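Long-range contacts in fatty acid synthase 1, isoform A (Drosophila melanogaster, PDB 6FN6), which probably builds long-chain saturated fatty acids from acetyl-CoA and malonyl-CoA with NADPH, this chain being its modifying region of dehydratase, enoylreductase and ketoreductase: residues G147-I152 against F173-L178; T161-W166 against V219-P224; R141-G146 against F180-K185; A204-L209 against K235-E240; R29-A34 against A68-K73. All coordinates share one frame; numbering follows the deposited sequence.

Interaction 1. Residues G147-I152 against F173-L178; sequences GIFRGI and FMDTML
F149 turns the edge of its ring to the side chain of D175, whose CG lies in the ring plane, though how closely the two approach is doubtful in this model. Ring and carboxylate are steeply inclined, their planes 72° apart. One helical step on, T176 presses its CG2 methyl against the backbone of the loop, 3.7 Å from G151 N. A side chain at G151 would fall on that same methyl, so glycine lets the loop lie close to the helix. The methyl is presented to the loop because OG1 takes the crowded position between backbone N and carbonyl carbon (chi1 54°) and bonds to F173 O. I152 and T176 run alongside each other with opposite sense, I152 CG1 4.1 Å from T176 CB. In the second shell, NE2 of Q179 bonds both D175 OD2 and F149 O and thereby couples carboxylate and loop, while the H24 ring meets the ring of F149. An alanine at F149 would probably open a gap beside the carboxylate and take away the ring that meets H24. The side chains of H24 and D175 themselves come within about 3 Å of each other at their nearest atoms. Such a pairing of a histidine from one hotdog fold with an aspartate on the central helix of the other is the hallmark of double-hotdog dehydratases; H24 and D175 are the predicted proton acceptor and donor.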
# COMPACT_ATOMS: atom_id res chain seq x y z
N GLY A 147 17.81 -31.21 -21.27
CA GLY A 147 18.06 -32.12 -20.17
C GLY A 147 16.84 -32.40 -19.32
O GLY A 147 15.74 -32.60 -19.83
N ILE A 148 17.04 -32.41 -18.00
CA ILE A 148 15.98 -32.80 -17.07
C ILE A 148 14.89 -31.73 -17.00
O ILE A 148 13.81 -31.98 -16.47
CB ILE A 148 16.56 -33.09 -15.67
CG1 ILE A 148 17.23 -31.84 -15.09
CG2 ILE A 148 17.55 -34.25 -15.75
CD1 ILE A 148 17.65 -31.99 -13.64
N PHE A 149 15.16 -30.55 -17.53
CA PHE A 149 14.15 -29.49 -17.58
C PHE A 149 13.11 -29.79 -18.66
O PHE A 149 12.10 -29.10 -18.76
CB PHE A 149 14.80 -28.13 -17.84
CG PHE A 149 15.38 -27.49 -16.61
CD1 PHE A 149 14.61 -26.66 -15.81
CD2 PHE A 149 16.70 -27.73 -16.25
CE1 PHE A 149 15.14 -26.07 -14.68
CE2 PHE A 149 17.24 -27.14 -15.12
CZ PHE A 149 16.46 -26.31 -14.33
N ARG A 150 13.37 -30.82 -19.47
CA ARG A 150 12.36 -31.31 -20.40
C ARG A 150 11.53 -32.38 -19.69
O ARG A 150 11.47 -33.53 -20.13
CB ARG A 150 13.02 -31.87 -21.66
CG ARG A 150 13.36 -30.80 -22.69
CD ARG A 150 14.14 -31.37 -23.86
NE ARG A 150 13.36 -32.33 -24.65
CZ ARG A 150 12.78 -32.05 -25.82
NH1 ARG A 150 12.88 -30.84 -26.36
NH2 ARG A 150 12.10 -33.00 -26.45
N GLY A 151 10.88 -31.99 -18.59
CA GLY A 151 10.23 -32.93 -17.70
C GLY A 151 8.74 -33.11 -17.89
O GLY A 151 8.12 -33.92 -17.19
N ILE A 152 8.15 -32.35 -18.80
CA ILE A 152 6.74 -32.55 -19.14
C ILE A 152 6.62 -33.75 -20.07
O ILE A 152 6.90 -33.66 -21.27
CB ILE A 152 6.13 -31.30 -19.78
CG1 ILE A 152 6.22 -30.11 -18.82
CG2 ILE A 152 4.68 -31.56 -20.17
CD1 ILE A 152 5.79 -28.78 -19.41
N PHE A 173 11.77 -30.10 -11.33
CA PHE A 173 10.38 -30.51 -11.20
C PHE A 173 9.45 -29.32 -11.03
O PHE A 173 8.44 -29.21 -11.72
CB PHE A 173 10.22 -31.47 -10.02
CG PHE A 173 8.79 -31.82 -9.74
CD1 PHE A 173 8.15 -32.80 -10.47
CD2 PHE A 173 8.09 -31.16 -8.75
CE1 PHE A 173 6.83 -33.12 -10.22
CE2 PHE A 173 6.77 -31.48 -8.49
CZ PHE A 173 6.14 -32.46 -9.22
N MET A 174 9.78 -28.43 -10.10
CA MET A 174 8.95 -27.27 -9.85
C MET A 174 8.95 -26.34 -11.07
O MET A 174 7.96 -25.67 -11.34
CB MET A 174 9.41 -26.52 -8.59
CG MET A 174 9.00 -27.21 -7.29
SD MET A 174 9.07 -26.17 -5.82
CE MET A 174 10.84 -25.92 -5.64
N ASP A 175 10.06 -26.32 -11.80
CA ASP A 175 10.13 -25.52 -13.02
C ASP A 175 9.13 -26.02 -14.07
O ASP A 175 8.45 -25.22 -14.71
CB ASP A 175 11.54 -25.53 -13.61
CG ASP A 175 11.68 -24.60 -14.81
OD1 ASP A 175 11.24 -23.44 -14.72
OD2 ASP A 175 12.22 -25.04 -15.84
N THR A 176 9.05 -27.33 -14.24
CA THR A 176 8.13 -27.91 -15.22
C THR A 176 6.68 -27.58 -14.86
O THR A 176 5.81 -27.55 -15.73
CB THR A 176 8.30 -29.44 -15.35
OG1 THR A 176 8.19 -30.05 -14.06
CG2 THR A 176 9.65 -29.77 -15.96
N MET A 177 6.42 -27.36 -13.57
CA MET A 177 5.10 -26.90 -13.14
C MET A 177 4.82 -25.50 -13.69
O MET A 177 3.69 -25.19 -14.06
CB MET A 177 4.99 -26.90 -11.61
CG MET A 177 5.14 -28.27 -10.97
SD MET A 177 4.95 -28.25 -9.18
CE MET A 177 3.25 -27.70 -9.02
N LEU A 178 5.85 -24.66 -13.73
CA LEU A 178 5.71 -23.32 -14.29
C LEU A 178 5.60 -23.38 -15.81
O LEU A 178 4.83 -22.63 -16.41
CB LEU A 178 6.89 -22.43 -13.89
CG LEU A 178 7.19 -22.31 -12.39
CD1 LEU A 178 8.25 -21.24 -12.16
CD2 LEU A 178 5.93 -22.02 -11.59

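Interaction 2. Residues T161-W166 against V219-P224; sequences TGKLQW and VETGLP
W166 meets L223 through its CB, which lies 4.2 Å from L223 CD1, while the indole extends from there (CG anti to the backbone N, chi1 175°) into edge-to-face contacts with H206, W170 and F173. Behind this aromatic end the two chains pair as antiparallel strands. L164 and L223 form the hydrogen-bonded pair: L164 N gives L223 O a bond of 2.7 Å at 160°, whereas the return bond from L223 N to L164 O is modelled too short to be trusted in its length. Their side chains share the face turned to F173. On the other face K163 and P224 are the non-hydrogen-bonded pair; the lysine chain bends over the turn, its CD 3.3 Å from T221 O and its CE 4.1 Å from P224 CG. G222 has positive phi where the chain leaves helix 217-220, and a side chain there would run into L164 O. The result exemplifies the antiparallel sheet of a hotdog fold, here the predicted C-terminal one: a curved sheet that wraps helix 170-183, with L164 and L223 packed against it.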
# COMPACT_ATOMS: atom_id res chain seq x y z
N THR A 161 -4.67 -30.60 -17.52
CA THR A 161 -4.09 -31.73 -16.81
C THR A 161 -2.88 -32.24 -17.59
O THR A 161 -2.75 -31.98 -18.78
CB THR A 161 -5.11 -32.87 -16.61
OG1 THR A 161 -4.52 -33.90 -15.80
CG2 THR A 161 -5.54 -33.46 -17.94
N GLY A 162 -1.99 -32.96 -16.90
CA GLY A 162 -0.81 -33.50 -17.54
C GLY A 162 0.04 -34.30 -16.57
O GLY A 162 -0.43 -34.66 -15.48
N LYS A 163 1.27 -34.59 -16.96
CA LYS A 163 2.18 -35.36 -16.12
C LYS A 163 3.61 -34.82 -16.16
O LYS A 163 4.08 -34.37 -17.21
CB LYS A 163 2.15 -36.83 -16.53
CG LYS A 163 0.82 -37.52 -16.25
CD LYS A 163 0.99 -38.86 -15.56
CE LYS A 163 -0.26 -39.25 -14.80
NZ LYS A 163 -1.47 -39.24 -15.67
N LEU A 164 4.28 -34.87 -15.02
CA LEU A 164 5.66 -34.41 -14.89
C LEU A 164 6.53 -35.53 -14.34
O LEU A 164 6.14 -36.22 -13.40
CB LEU A 164 5.73 -33.18 -13.98
CG LEU A 164 4.62 -32.14 -14.15
CD1 LEU A 164 4.68 -31.09 -13.05
CD2 LEU A 164 4.70 -31.49 -15.52
N GLN A 165 7.71 -35.71 -14.91
CA GLN A 165 8.61 -36.77 -14.46
C GLN A 165 9.33 -36.34 -13.19
O GLN A 165 9.36 -35.16 -12.85
CB GLN A 165 9.62 -37.14 -15.55
CG GLN A 165 10.53 -36.01 -15.98
CD GLN A 165 11.45 -36.41 -17.13
OE1 GLN A 165 11.06 -37.18 -18.00
NE2 GLN A 165 12.67 -35.89 -17.12
N TRP A 166 9.90 -37.32 -12.48
CA TRP A 166 10.64 -37.05 -11.26
C TRP A 166 12.03 -37.67 -11.33
O TRP A 166 12.16 -38.89 -11.46
CB TRP A 166 9.89 -37.60 -10.04
CG TRP A 166 10.67 -37.47 -8.77
CD1 TRP A 166 11.30 -38.47 -8.09
CD2 TRP A 166 10.92 -36.27 -8.04
NE1 TRP A 166 11.92 -37.96 -6.97
CE2 TRP A 166 11.70 -36.61 -6.92
CE3 TRP A 166 10.55 -34.93 -8.22
CZ2 TRP A 166 12.12 -35.67 -5.98
CZ3 TRP A 166 10.97 -33.99 -7.29
CH2 TRP A 166 11.75 -34.37 -6.19
N VAL A 219 9.96 -41.70 -14.21
CA VAL A 219 10.62 -41.05 -15.33
C VAL A 219 9.78 -41.16 -16.60
O VAL A 219 9.60 -40.17 -17.32
CB VAL A 219 12.02 -41.64 -15.56
CG1 VAL A 219 12.72 -40.96 -16.73
CG2 VAL A 219 12.87 -41.53 -14.30
N GLU A 220 9.27 -42.35 -16.88
CA GLU A 220 8.56 -42.60 -18.13
C GLU A 220 7.11 -42.14 -18.09
O GLU A 220 6.55 -41.74 -19.11
CB GLU A 220 8.61 -44.10 -18.48
CG GLU A 220 10.01 -44.70 -18.51
CD GLU A 220 10.87 -44.15 -19.63
OE1 GLU A 220 10.34 -43.41 -20.48
OE2 GLU A 220 12.08 -44.46 -19.66
N THR A 221 6.50 -42.19 -16.91
CA THR A 221 5.08 -41.86 -16.76
C THR A 221 4.88 -40.54 -16.03
O THR A 221 4.09 -39.70 -16.45
CB THR A 221 4.32 -42.98 -16.02
OG1 THR A 221 4.34 -44.18 -16.81
CG2 THR A 221 2.87 -42.58 -15.74
N GLY A 222 5.57 -40.37 -14.90
CA GLY A 222 5.57 -39.10 -14.19
C GLY A 222 4.42 -38.90 -13.21
O GLY A 222 3.60 -39.79 -12.99
N LEU A 223 4.37 -37.70 -12.63
CA LEU A 223 3.36 -37.35 -11.63
C LEU A 223 2.30 -36.44 -12.24
O LEU A 223 2.61 -35.60 -13.09
CB LEU A 223 4.02 -36.65 -10.44
CG LEU A 223 5.03 -37.45 -9.62
CD1 LEU A 223 5.97 -36.49 -8.89
CD2 LEU A 223 4.33 -38.37 -8.63
N PRO A 224 1.03 -36.58 -11.80
CA PRO A 224 -0.02 -35.71 -12.33
C PRO A 224 0.17 -34.23 -11.97
O PRO A 224 0.53 -33.91 -10.84
CB PRO A 224 -1.30 -36.24 -11.67
CG PRO A 224 -0.96 -37.59 -11.16
CD PRO A 224 0.50 -37.56 -10.83

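Interaction 3. Residues R141-G146 against F180-K185; sequences RGYDYG and FSILSK
R141 NH2 reaches two backbone oxygens through weak hydrogen bonds, L183 O at 3.4 Å and K185 O at 3.5 Å, and NH1 adds a third weak one to I182 O at 3.1 Å. The arginine stands where helix 131-141 closes in a Schellman motif, with G142 leaving helical angles at positive phi, and the carbonyls it reaches lie toward the C-terminal part of helix 170-183, the central helix of the predicted C-terminal hotdog. Its chain runs extended from CG to NE, which carries the guanidinium across to those carbonyls; L183 O lies near the guanidinium plane, at its edge. The positive charge would probably suit the negative end of the helix dipole, although its strongest partner is E137, whose OE2 forms a salt bridge with NE. Within the same segment, S184 OG bonds S181 O at 2.7 Å. Two residues on from the arginine, Y143 and I182 come from opposite directions, and the tyrosine anchors its hydroxyl on Y191 O. The isoleucine answers with both branches: CG2 and CD1 each lie 3.4 Å from Y143 OH, and CG2 is 3.9 Å from Y143 CZ.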
# COMPACT_ATOMS: atom_id res chain seq x y z
N ARG A 141 8.24 -20.18 -28.77
CA ARG A 141 8.00 -19.04 -27.91
C ARG A 141 9.29 -18.43 -27.37
O ARG A 141 9.28 -17.29 -26.91
CB ARG A 141 7.09 -19.43 -26.75
CG ARG A 141 5.74 -19.98 -27.18
CD ARG A 141 4.75 -19.91 -26.03
NE ARG A 141 3.61 -20.80 -26.20
CZ ARG A 141 2.55 -20.81 -25.41
NH1 ARG A 141 2.47 -19.96 -24.38
NH2 ARG A 141 1.55 -21.66 -25.63
N GLY A 142 10.38 -19.18 -27.43
CA GLY A 142 11.66 -18.69 -26.95
C GLY A 142 12.32 -19.58 -25.90
O GLY A 142 13.51 -19.43 -25.63
N TYR A 143 11.55 -20.49 -25.31
CA TYR A 143 12.08 -21.40 -24.31
C TYR A 143 12.92 -22.50 -24.96
O TYR A 143 12.41 -23.28 -25.77
CB TYR A 143 10.96 -22.04 -23.50
CG TYR A 143 9.99 -21.07 -22.88
CD1 TYR A 143 10.23 -20.52 -21.62
CD2 TYR A 143 8.82 -20.71 -23.53
CE1 TYR A 143 9.34 -19.63 -21.05
CE2 TYR A 143 7.92 -19.83 -22.97
CZ TYR A 143 8.19 -19.29 -21.72
OH TYR A 143 7.29 -18.41 -21.16
N ASP A 144 14.19 -22.57 -24.59
CA ASP A 144 15.09 -23.57 -25.14
C ASP A 144 15.48 -24.59 -24.07
O ASP A 144 16.65 -24.78 -23.78
CB ASP A 144 16.35 -22.91 -25.70
CG ASP A 144 16.02 -21.79 -26.68
OD1 ASP A 144 15.64 -22.10 -27.83
OD2 ASP A 144 16.13 -20.61 -26.29
N TYR A 145 14.48 -25.26 -23.51
CA TYR A 145 14.72 -26.19 -22.42
C TYR A 145 15.49 -27.42 -22.90
O TYR A 145 15.35 -27.85 -24.04
CB TYR A 145 13.39 -26.64 -21.79
CG TYR A 145 12.64 -25.54 -21.06
CD1 TYR A 145 13.22 -24.88 -19.98
CD2 TYR A 145 11.36 -25.18 -21.45
CE1 TYR A 145 12.53 -23.88 -19.31
CE2 TYR A 145 10.67 -24.18 -20.78
CZ TYR A 145 11.26 -23.53 -19.72
OH TYR A 145 10.58 -22.54 -19.06
N GLY A 146 16.32 -27.95 -22.00
CA GLY A 146 17.11 -29.13 -22.30
C GLY A 146 17.33 -29.98 -21.06
O GLY A 146 17.07 -29.54 -19.94
N PHE A 180 4.28 -25.76 -17.40
CA PHE A 180 2.95 -26.28 -17.66
C PHE A 180 1.90 -25.18 -17.63
O PHE A 180 0.96 -25.19 -18.43
CB PHE A 180 2.60 -27.37 -16.65
CG PHE A 180 1.28 -28.02 -16.91
CD1 PHE A 180 1.17 -29.03 -17.85
CD2 PHE A 180 0.15 -27.61 -16.23
CE1 PHE A 180 -0.05 -29.63 -18.09
CE2 PHE A 180 -1.07 -28.20 -16.47
CZ PHE A 180 -1.17 -29.21 -17.40
N SER A 181 2.05 -24.25 -16.70
CA SER A 181 1.13 -23.13 -16.58
C SER A 181 1.24 -22.18 -17.77
O SER A 181 0.26 -21.56 -18.18
CB SER A 181 1.39 -22.37 -15.28
OG SER A 181 0.45 -21.33 -15.09
N ILE A 182 2.44 -22.09 -18.33
CA ILE A 182 2.69 -21.20 -19.45
C ILE A 182 2.06 -21.76 -20.72
O ILE A 182 1.69 -21.01 -21.62
CB ILE A 182 4.20 -20.95 -19.62
CG1 ILE A 182 4.73 -20.10 -18.47
CG2 ILE A 182 4.50 -20.27 -20.96
CD1 ILE A 182 6.25 -20.10 -18.34
N LEU A 183 1.92 -23.08 -20.78
CA LEU A 183 1.31 -23.74 -21.94
C LEU A 183 -0.11 -23.25 -22.17
O LEU A 183 -0.51 -22.99 -23.31
CB LEU A 183 1.29 -25.26 -21.76
CG LEU A 183 2.44 -26.11 -22.28
CD1 LEU A 183 2.09 -27.58 -22.10
CD2 LEU A 183 2.76 -25.81 -23.74
N SER A 184 -0.87 -23.13 -21.09
CA SER A 184 -2.28 -22.77 -21.18
C SER A 184 -2.48 -21.34 -21.69
O SER A 184 -3.55 -20.99 -22.19
CB SER A 184 -2.94 -22.94 -19.81
OG SER A 184 -2.26 -22.19 -18.82
N LYS A 185 -1.44 -20.51 -21.56
CA LYS A 185 -1.52 -19.13 -22.03
C LYS A 185 -1.71 -19.08 -23.54
O LYS A 185 -1.02 -19.77 -24.28
CB LYS A 185 -0.27 -18.35 -21.62
CG LYS A 185 -0.23 -18.00 -20.14
CD LYS A 185 1.03 -17.23 -19.78
CE LYS A 185 0.93 -16.61 -18.39
NZ LYS A 185 -0.04 -15.48 -18.35

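Interaction 4. Residues A204-L209 against K235-E240; sequences AKHFEL and KSAGVE
A type II' beta turn from S236 to V239 brings G238 against helix 203-210, with the CA atoms of G238 and H206 4.3 Å apart. It is the tip of the hairpin joining strands 233-236 and 239-248 of the predicted C-terminal hotdog. H206 binds the turn through its ring nitrogen: ND1 accepts the N-H of G238 at 3.2 Å and 153°, the donor lying almost in the ring plane. The ring reaches this place because CG is anti to the backbone N (chi1 -163°). A237 CB sits 3.4 Å from the same ND1, and L209 CD1 touches A237 CA at 3.9 Å. A leucine in place of H206 is likely to leave the G238 N-H without this acceptor and the hairpin tip less firmly tied to the helix. Farther out, K205 and K235 cross at about a right angle and flank E114, to which each makes a long, weak ion pair. K235 is held more firmly by E240: K235 NZ lies 2.8 Å from E240 OE1, which accepts through its anti lone pair.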
# COMPACT_ATOMS: atom_id res chain seq x y z
N ALA A 204 7.05 -34.79 2.78
CA ALA A 204 6.60 -36.09 3.26
C ALA A 204 5.56 -36.68 2.32
O ALA A 204 5.64 -37.85 1.94
CB ALA A 204 6.03 -35.96 4.67
N LYS A 205 4.59 -35.86 1.94
CA LYS A 205 3.53 -36.27 1.04
C LYS A 205 4.08 -36.59 -0.35
O LYS A 205 3.60 -37.50 -1.02
CB LYS A 205 2.48 -35.16 0.94
CG LYS A 205 1.25 -35.50 0.12
CD LYS A 205 0.73 -34.25 -0.57
CE LYS A 205 -0.78 -34.28 -0.76
NZ LYS A 205 -1.27 -33.02 -1.38
N HIS A 206 5.09 -35.84 -0.76
CA HIS A 206 5.69 -35.99 -2.07
C HIS A 206 6.31 -37.38 -2.25
O HIS A 206 6.07 -38.05 -3.25
CB HIS A 206 6.75 -34.91 -2.30
CG HIS A 206 7.14 -34.73 -3.73
ND1 HIS A 206 6.35 -34.07 -4.64
CD2 HIS A 206 8.25 -35.12 -4.41
CE1 HIS A 206 6.95 -34.06 -5.82
NE2 HIS A 206 8.10 -34.69 -5.71
N PHE A 207 7.10 -37.80 -1.27
CA PHE A 207 7.87 -39.04 -1.39
C PHE A 207 7.03 -40.28 -1.14
O PHE A 207 7.34 -41.36 -1.65
CB PHE A 207 9.07 -39.01 -0.44
CG PHE A 207 10.11 -38.00 -0.80
CD1 PHE A 207 10.85 -38.14 -1.97
CD2 PHE A 207 10.35 -36.90 0.01
CE1 PHE A 207 11.81 -37.21 -2.31
CE2 PHE A 207 11.31 -35.97 -0.32
CZ PHE A 207 12.04 -36.12 -1.49
N GLU A 208 5.95 -40.15 -0.37
CA GLU A 208 5.07 -41.29 -0.13
C GLU A 208 4.20 -41.52 -1.36
O GLU A 208 3.66 -42.61 -1.56
CB GLU A 208 4.20 -41.08 1.11
CG GLU A 208 3.04 -40.10 0.92
CD GLU A 208 2.18 -39.97 2.17
OE1 GLU A 208 2.71 -39.53 3.22
OE2 GLU A 208 0.98 -40.31 2.10
N LEU A 209 4.08 -40.49 -2.19
CA LEU A 209 3.39 -40.62 -3.47
C LEU A 209 4.34 -41.18 -4.52
O LEU A 209 3.92 -41.93 -5.41
CB LEU A 209 2.85 -39.26 -3.92
CG LEU A 209 1.60 -38.75 -3.21
CD1 LEU A 209 1.33 -37.30 -3.57
CD2 LEU A 209 0.39 -39.61 -3.54
N LYS A 235 -1.12 -27.52 -9.17
CA LYS A 235 -0.90 -28.52 -8.13
C LYS A 235 -0.36 -29.84 -8.68
O LYS A 235 -0.94 -30.43 -9.60
CB LYS A 235 -2.21 -28.78 -7.37
CG LYS A 235 -2.02 -29.56 -6.09
CD LYS A 235 -3.27 -29.53 -5.22
CE LYS A 235 -3.07 -30.34 -3.95
NZ LYS A 235 -1.88 -29.91 -3.17
N SER A 236 0.75 -30.29 -8.11
CA SER A 236 1.32 -31.58 -8.47
C SER A 236 2.01 -32.22 -7.27
O SER A 236 3.00 -31.69 -6.77
CB SER A 236 2.31 -31.44 -9.63
OG SER A 236 2.84 -32.70 -10.01
N ALA A 237 1.47 -33.34 -6.82
CA ALA A 237 2.02 -34.07 -5.68
C ALA A 237 2.15 -33.16 -4.46
O ALA A 237 1.15 -32.64 -3.95
CB ALA A 237 3.36 -34.69 -6.05
N GLY A 238 3.38 -32.96 -3.97
CA GLY A 238 3.61 -32.23 -2.74
C GLY A 238 3.74 -30.73 -2.91
O GLY A 238 3.84 -30.00 -1.93
N VAL A 239 3.75 -30.27 -4.16
CA VAL A 239 3.91 -28.86 -4.46
C VAL A 239 2.58 -28.25 -4.87
O VAL A 239 1.86 -28.79 -5.71
CB VAL A 239 4.98 -28.64 -5.55
CG1 VAL A 239 5.23 -27.15 -5.77
CG2 VAL A 239 6.28 -29.35 -5.20
N GLU A 240 2.24 -27.12 -4.26
CA GLU A 240 1.02 -26.40 -4.60
C GLU A 240 1.32 -24.91 -4.80
O GLU A 240 1.79 -24.24 -3.88
CB GLU A 240 -0.03 -26.59 -3.50
CG GLU A 240 -1.42 -26.13 -3.87
CD GLU A 240 -2.40 -26.23 -2.72
OE1 GLU A 240 -2.84 -27.36 -2.41
OE2 GLU A 240 -2.74 -25.19 -2.13

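Interaction 5. Residues R29-A34 against A68-K73; sequences RILFPA and ATILNK
L71 lies between two side chains of residues 29-34: its CB is 4.1 Å from I30 CG2, and its CD1 comes to the edge of the F32 ring, 4.1 Å from F32 CD1. I30 and L71 cross at about a right angle, whereas F32 meets the leucine aslant. The phenylalanine ring swings out with CG anti to the backbone N (chi1 -164°), and CD of the next residue, P33, lies over one of its faces near the rim. F32 CB also rests on T69 CB at 3.8 Å. The other face of the ribbon carries a second apolar group, in which L31 sends CD2 to A68 CB at 3.9 Å and CD1 to I70 CG1 at 4.3 Å. Toward the polar edge, I70 CD1 lies 3.9 Å from R29 CD, the arginine contributing its aliphatic part as well as NH1. Two backbone bonds hold the pairing together, F32 N to T69 O at 2.8 Å and L71 N to I30 O at 2.9 Å. L31 O, in turn, accepts a bond from ND1 of H24, the predicted proton acceptor, which ties this ribbon to the dehydratase site. Strand 29-31 thus runs between strands 70-71 and 24-26 in a small antiparallel sheet that ends at strand 143-145 of the other hotdog, and P33, at the N-cap position, leads straight into helix 34-48.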
# COMPACT_ATOMS: atom_id res chain seq x y z
N ARG A 29 20.08 -18.06 -23.80
CA ARG A 29 20.93 -17.81 -22.64
C ARG A 29 20.48 -18.61 -21.42
O ARG A 29 19.29 -18.89 -21.26
CB ARG A 29 20.95 -16.31 -22.33
CG ARG A 29 19.62 -15.60 -22.55
CD ARG A 29 19.71 -14.09 -22.37
NE ARG A 29 18.46 -13.43 -22.74
CZ ARG A 29 17.46 -13.16 -21.90
NH1 ARG A 29 17.54 -13.48 -20.62
NH2 ARG A 29 16.36 -12.56 -22.35
N ILE A 30 21.43 -18.98 -20.57
CA ILE A 30 21.13 -19.74 -19.37
C ILE A 30 20.60 -18.79 -18.30
O ILE A 30 21.26 -17.81 -17.94
CB ILE A 30 22.37 -20.50 -18.86
CG1 ILE A 30 22.88 -21.48 -19.93
CG2 ILE A 30 22.05 -21.25 -17.56
CD1 ILE A 30 24.23 -22.10 -19.61
N LEU A 31 19.42 -19.10 -17.77
CA LEU A 31 18.82 -18.31 -16.70
C LEU A 31 18.69 -19.13 -15.44
O LEU A 31 18.19 -20.26 -15.48
CB LEU A 31 17.45 -17.79 -17.12
CG LEU A 31 17.41 -16.42 -17.80
CD1 LEU A 31 18.07 -16.51 -19.16
CD2 LEU A 31 15.98 -15.93 -17.91
N PHE A 32 19.12 -18.57 -14.31
CA PHE A 32 18.91 -19.25 -13.05
C PHE A 32 17.41 -19.30 -12.80
O PHE A 32 16.77 -18.25 -12.70
CB PHE A 32 19.62 -18.56 -11.89
CG PHE A 32 19.74 -19.43 -10.67
CD1 PHE A 32 20.66 -20.47 -10.64
CD2 PHE A 32 18.94 -19.22 -9.57
CE1 PHE A 32 20.77 -21.28 -9.53
CE2 PHE A 32 19.04 -20.03 -8.45
CZ PHE A 32 19.96 -21.06 -8.43
N PRO A 33 16.84 -20.51 -12.69
CA PRO A 33 15.38 -20.61 -12.62
C PRO A 33 14.79 -19.99 -11.37
O PRO A 33 15.39 -20.04 -10.30
CB PRO A 33 15.14 -22.12 -12.65
CG PRO A 33 16.37 -22.70 -12.06
CD PRO A 33 17.49 -21.82 -12.52
N ALA A 34 13.60 -19.42 -11.51
CA ALA A 34 12.85 -18.89 -10.38
C ALA A 34 12.74 -19.96 -9.29
O ALA A 34 12.88 -19.67 -8.10
CB ALA A 34 11.48 -18.43 -10.83
N ALA A 68 16.09 -11.24 -13.75
CA ALA A 68 16.62 -12.52 -14.19
C ALA A 68 18.11 -12.62 -13.88
O ALA A 68 18.82 -11.61 -13.87
CB ALA A 68 16.38 -12.71 -15.68
N THR A 69 18.57 -13.84 -13.62
CA THR A 69 19.99 -14.08 -13.39
C THR A 69 20.53 -14.89 -14.56
O THR A 69 20.14 -16.03 -14.78
CB THR A 69 20.26 -14.85 -12.08
OG1 THR A 69 19.59 -14.21 -10.98
CG2 THR A 69 21.75 -14.90 -11.79
N ILE A 70 21.43 -14.27 -15.31
CA ILE A 70 22.02 -14.90 -16.48
C ILE A 70 23.33 -15.55 -16.06
O ILE A 70 24.11 -14.95 -15.31
CB ILE A 70 22.22 -13.88 -17.61
CG1 ILE A 70 20.86 -13.38 -18.10
CG2 ILE A 70 23.02 -14.49 -18.75
CD1 ILE A 70 20.93 -12.28 -19.15
N LEU A 71 23.56 -16.77 -16.53
CA LEU A 71 24.80 -17.47 -16.22
C LEU A 71 25.55 -17.77 -17.52
O LEU A 71 24.94 -18.03 -18.55
CB LEU A 71 24.52 -18.77 -15.46
CG LEU A 71 23.47 -18.71 -14.35
CD1 LEU A 71 23.28 -20.08 -13.73
CD2 LEU A 71 23.84 -17.68 -13.29
N ASN A 72 26.88 -17.73 -17.45
CA ASN A 72 27.72 -18.08 -18.59
C ASN A 72 28.07 -19.57 -18.56
O ASN A 72 27.39 -20.35 -17.90
CB ASN A 72 29.00 -17.23 -18.58
CG ASN A 72 28.71 -15.74 -18.65
OD1 ASN A 72 29.14 -14.97 -17.79
ND2 ASN A 72 27.97 -15.33 -19.67
N LYS A 73 29.10 -19.96 -19.31
CA LYS A 73 29.53 -21.35 -19.30
C LYS A 73 30.28 -21.67 -18.01
O LYS A 73 29.93 -22.61 -17.29
CB LYS A 73 30.43 -21.64 -20.50
CG LYS A 73 30.96 -23.07 -20.55
CD LYS A 73 31.51 -23.42 -21.92
CE LYS A 73 31.94 -24.87 -21.99
NZ LYS A 73 32.42 -25.25 -23.35

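All five contacts belong to the dehydratase, a small part of the chain. Interaction 5 comes first in sequence, in the predicted N-terminal hotdog; the others lie in the predicted C-terminal one. Interactions 1 and 3, centres about 10 Å apart, share helix 170-183, and interaction 1 falls within the span that interaction 3 encloses. Interactions 1 and 2 cross along the chain, as do 2 and 4, which meet through neighbouring strands 223-228 and 233-236; M177 and F173 link interaction 1 to both. Interactions 3 and 5 reach opposite ends of one small sheet bridging the hotdogs. Interaction 4 is about 27 Å from interaction 5 between centres, whereas interaction 1 touches it through F149 and P33, beside the predicted catalytic pair.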